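PDB 6FOP: glycoside hydrolase family 81 from Clostridium thermocellum, which probably hydrolyses beta-1,3-glucans such as laminarin, as part of the cellulosome of Clostridium thermocellum. Local coordinates for residues 548-552 with 597-601. Numbering follows the deposited sequence. Where two conformers were deposited one is given.
Sequences GHNYA and QNYEE. With NI (nickel (II) ion), chain B.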
ATOM      1  N   GLY A 548      -3.377   9.437 -21.528  1.00 18.55           N
ATOM      2  CA  GLY A 548      -4.689   9.670 -22.132  1.00 19.17           C
ATOM      3  C   GLY A 548      -5.928   9.419 -21.283  1.00 18.98           C
ATOM      4  O   GLY A 548      -7.008   9.201 -21.831  1.00 20.93           O
ATOM      5  N   HIS A 549      -5.798   9.454 -19.970  1.00 17.25           N
ATOM      6  CA  HIS A 549      -6.877   9.076 -19.061  1.00 17.44           C
ATOM      7  C   HIS A 549      -6.804   9.921 -17.800  1.00 17.23           C
ATOM      8  O   HIS A 549      -5.727  10.414 -17.442  1.00 17.76           O
ATOM      9  CB  HIS A 549      -6.764   7.574 -18.714  1.00 17.02           C
ATOM     10  CG  HIS A 549      -6.611   6.687 -19.909  1.00 18.07           C
ATOM     11  ND1 HIS A 549      -7.698   6.195 -20.601  1.00 18.63           N
ATOM     12  CD2 HIS A 549      -5.517   6.298 -20.605  1.00 18.77           C
ATOM     13  CE1 HIS A 549      -7.281   5.504 -21.644  1.00 20.56           C
ATOM     14  NE2 HIS A 549      -5.959   5.554 -21.673  1.00 20.29           N
ATOM     15  N   ASN A 550      -7.920   9.974 -17.070  1.00 16.87           N
ATOM     16  CA  ASN A 550      -8.039  10.619 -15.769  1.00 16.81           C
ATOM     17  C   ASN A 550      -7.900   9.654 -14.579  1.00 15.56           C
ATOM     18  O   ASN A 550      -8.143  10.029 -13.440  1.00 16.14           O
ATOM     19  CB  ASN A 550      -9.330  11.443 -15.677  1.00 17.21           C
ATOM     20  CG  ASN A 550     -10.600  10.591 -15.654  1.00 18.80           C
ATOM     21  OD1 ASN A 550     -10.598   9.401 -15.323  1.00 18.43           O
ATOM     22  ND2 ASN A 550     -11.698  11.205 -16.096  1.00 20.17           N
ATOM     23  N   TYR A 551      -7.471   8.433 -14.883  1.00 14.90           N
ATOM     24  CA  TYR A 551      -7.465   7.304 -13.971  1.00 14.57           C
ATOM     25  C   TYR A 551      -6.365   6.363 -14.426  1.00 14.03           C
ATOM     26  O   TYR A 551      -6.215   6.155 -15.625  1.00 14.60           O
ATOM     27  CB  TYR A 551      -8.820   6.601 -14.059  1.00 14.42           C
ATOM     28  CG  TYR A 551      -8.869   5.179 -13.514  1.00 13.75           C
ATOM     29  CD1 TYR A 551      -8.588   4.918 -12.157  1.00 14.60           C
ATOM     30  CD2 TYR A 551      -9.175   4.112 -14.332  1.00 14.40           C
ATOM     31  CE1 TYR A 551      -8.637   3.634 -11.656  1.00 14.12           C
ATOM     32  CE2 TYR A 551      -9.223   2.828 -13.840  1.00 13.75           C
ATOM     33  CZ  TYR A 551      -8.973   2.591 -12.488  1.00 13.87           C
ATOM     34  OH  TYR A 551      -9.064   1.324 -11.996  1.00 13.66           O
ATOM     35  N   ALA A 552      -5.616   5.829 -13.463  1.00 13.83           N
ATOM     36  CA  ALA A 552      -4.689   4.724 -13.704  1.00 14.09           C
ATOM     37  C   ALA A 552      -5.196   3.517 -12.933  1.00 13.96           C
ATOM     38  O   ALA A 552      -5.411   3.598 -11.720  1.00 14.55           O
ATOM     39  CB  ALA A 552      -3.269   5.069 -13.252  1.00 15.07           C
ATOM     40  N   GLN A 597     -16.617  12.703 -13.896  1.00 16.89           N
ATOM     41  CA  GLN A 597     -15.584  12.633 -14.931  1.00 17.62           C
ATOM     42  C   GLN A 597     -15.095  11.208 -15.161  1.00 15.99           C
ATOM     43  O   GLN A 597     -14.830  10.796 -16.300  1.00 16.67           O
ATOM     44  CB  GLN A 597     -14.393  13.512 -14.560  1.00 19.99           C
ATOM     45  CG  GLN A 597     -14.629  15.007 -14.594  1.00 25.00           C
ATOM     46  CD  GLN A 597     -13.426  15.788 -14.069  1.00 31.98           C
ATOM     47  OE1 GLN A 597     -12.784  15.402 -13.094  1.00 38.79           O
ATOM     48  NE2 GLN A 597     -13.110  16.883 -14.726  1.00 40.30           N
ATOM     49  N   ASN A 598     -14.860  10.487 -14.057  1.00 15.16           N
ATOM     50  CA  ASN A 598     -14.358   9.109 -14.129  1.00 14.91           C
ATOM     51  C   ASN A 598     -15.381   8.210 -14.827  1.00 14.00           C
ATOM     52  O   ASN A 598     -15.053   7.451 -15.758  1.00 14.68           O
ATOM     53  CB  ASN A 598     -13.967   8.637 -12.716  1.00 14.30           C
ATOM     54  CG  ASN A 598     -13.519   7.202 -12.676  1.00 14.40           C
ATOM     55  OD1 ASN A 598     -14.281   6.278 -12.976  1.00 15.10           O
ATOM     56  ND2 ASN A 598     -12.269   6.982 -12.240  1.00 14.97           N
ATOM     57  N   TYR A 599     -16.633   8.287 -14.377  1.00 14.88           N
ATOM     58  CA  TYR A 599     -17.717   7.523 -14.989  1.00 15.25           C
ATOM     59  C   TYR A 599     -17.920   7.858 -16.459  1.00 14.58           C
ATOM     60  O   TYR A 599     -18.055   6.937 -17.283  1.00 16.45           O
ATOM     61  CB  TYR A 599     -18.988   7.729 -14.169  1.00 16.39           C
ATOM     62  CG  TYR A 599     -20.220   7.014 -14.662  1.00 15.84           C
ATOM     63  CD1 TYR A 599     -20.529   5.722 -14.223  1.00 16.04           C
ATOM     64  CD2 TYR A 599     -21.128   7.649 -15.499  1.00 16.57           C
ATOM     65  CE1 TYR A 599     -21.689   5.092 -14.659  1.00 16.60           C
ATOM     66  CE2 TYR A 599     -22.295   7.034 -15.896  1.00 16.01           C
ATOM     67  CZ  TYR A 599     -22.543   5.729 -15.513  1.00 15.47           C
ATOM     68  OH  TYR A 599     -23.720   5.116 -15.915  1.00 17.58           O
ATOM     69  N   GLU A 600     -17.884   9.152 -16.796  1.00 16.06           N
ATOM     70  CA  GLU A 600     -18.056   9.557 -18.197  0.52 16.76           C
ATOM     71  C   GLU A 600     -16.876   9.122 -19.071  1.00 16.63           C
ATOM     72  O   GLU A 600     -17.083   8.730 -20.214  1.00 17.87           O
ATOM     73  CB  GLU A 600     -18.339  11.052 -18.318  0.52 18.88           C
ATOM     74  CG  GLU A 600     -19.707  11.478 -17.765  0.52 19.92           C
ATOM     75  CD  GLU A 600     -20.920  10.914 -18.520  0.52 23.37           C
ATOM     76  OE1 GLU A 600     -20.844  10.709 -19.744  0.52 25.94           O
ATOM     77  OE2 GLU A 600     -21.966  10.660 -17.874  0.52 24.69           O
ATOM     78  N   GLU A 601     -15.653   9.132 -18.509  1.00 15.68           N
ATOM     79  CA  GLU A 601     -14.525   8.589 -19.272  1.00 16.54           C
ATOM     80  C   GLU A 601     -14.756   7.102 -19.562  1.00 15.21           C
ATOM     81  O   GLU A 601     -14.531   6.616 -20.667  1.00 16.57           O
ATOM     82  CB  GLU A 601     -13.210   8.730 -18.504  1.00 16.86           C
ATOM     83  CG  GLU A 601     -12.080   7.898 -19.100  1.00 18.14           C
ATOM     84  CD  GLU A 601     -10.735   8.014 -18.411  1.00 17.15           C
ATOM     85  OE1 GLU A 601     -10.180   9.116 -18.396  1.00 18.69           O
ATOM     86  OE2 GLU A 601     -10.233   6.988 -17.897  1.00 15.31           O
TER
HETATM   87 NI    NI B 828     -10.743   5.085 -18.233  1.00 14.81          NI
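A chi1 of 166° turns CG of Glu-601 away from the backbone N, and the extended chain beyond it carries the carboxylate from helix 592-606 to the loop 548-552, while Asn-550, its CG tucked between backbone N and carbonyl carbon (chi1 69°), sends its amide back toward the helix. The two side chains therefore run past each other in opposite directions, with amide and carboxylate planes only 16° apart. The carboxylate divides its work. OE1 of Glu-601 receives the backbone N of Asn-550 on its syn lone pair, at 2.8 Å and nearly straight, whereas OE2 of Glu-601 binds the nickel ion at 2.0 Å. Held at both oxygens, the group has little freedom to rotate. A weak bond of 3.2 Å joins ND2 of Asn-550 to the backbone O of Gln-597, an oxygen that also accepts the helical N-H of Glu-601. OD1 of Asn-550 sits 3.1 Å from OE1 of Glu-601, two acceptors in a contact that the metal and the Asn-550 N-H, both bound to the same carboxylate, may make tolerable. OE2 of Glu-601 lies near the ring plane of His-549, 3.8 Å from its ND1, which is hydrogen-bonded to Glu-605, another nickel ligand. One turn back along the helix, ND2 of Asn-598, hydrogen-bonded to Tyr-594 OH, lies 3.9 Å from CB of Tyr-551; OD1 of Asn-598 is hydrogen-bonded to ND1 of His-574, whose NE2 binds the metal. His-549 and Asn-598 are thus second-shell residues and would steady the ligand each one bonds. His-562, His-574 and Glu-605 complete a two-histidine, two-glutamate nickel site in which Glu-601 and Glu-605, one helical turn apart, face the loop preceding strand 554-556 in the family 81 C-terminal domain.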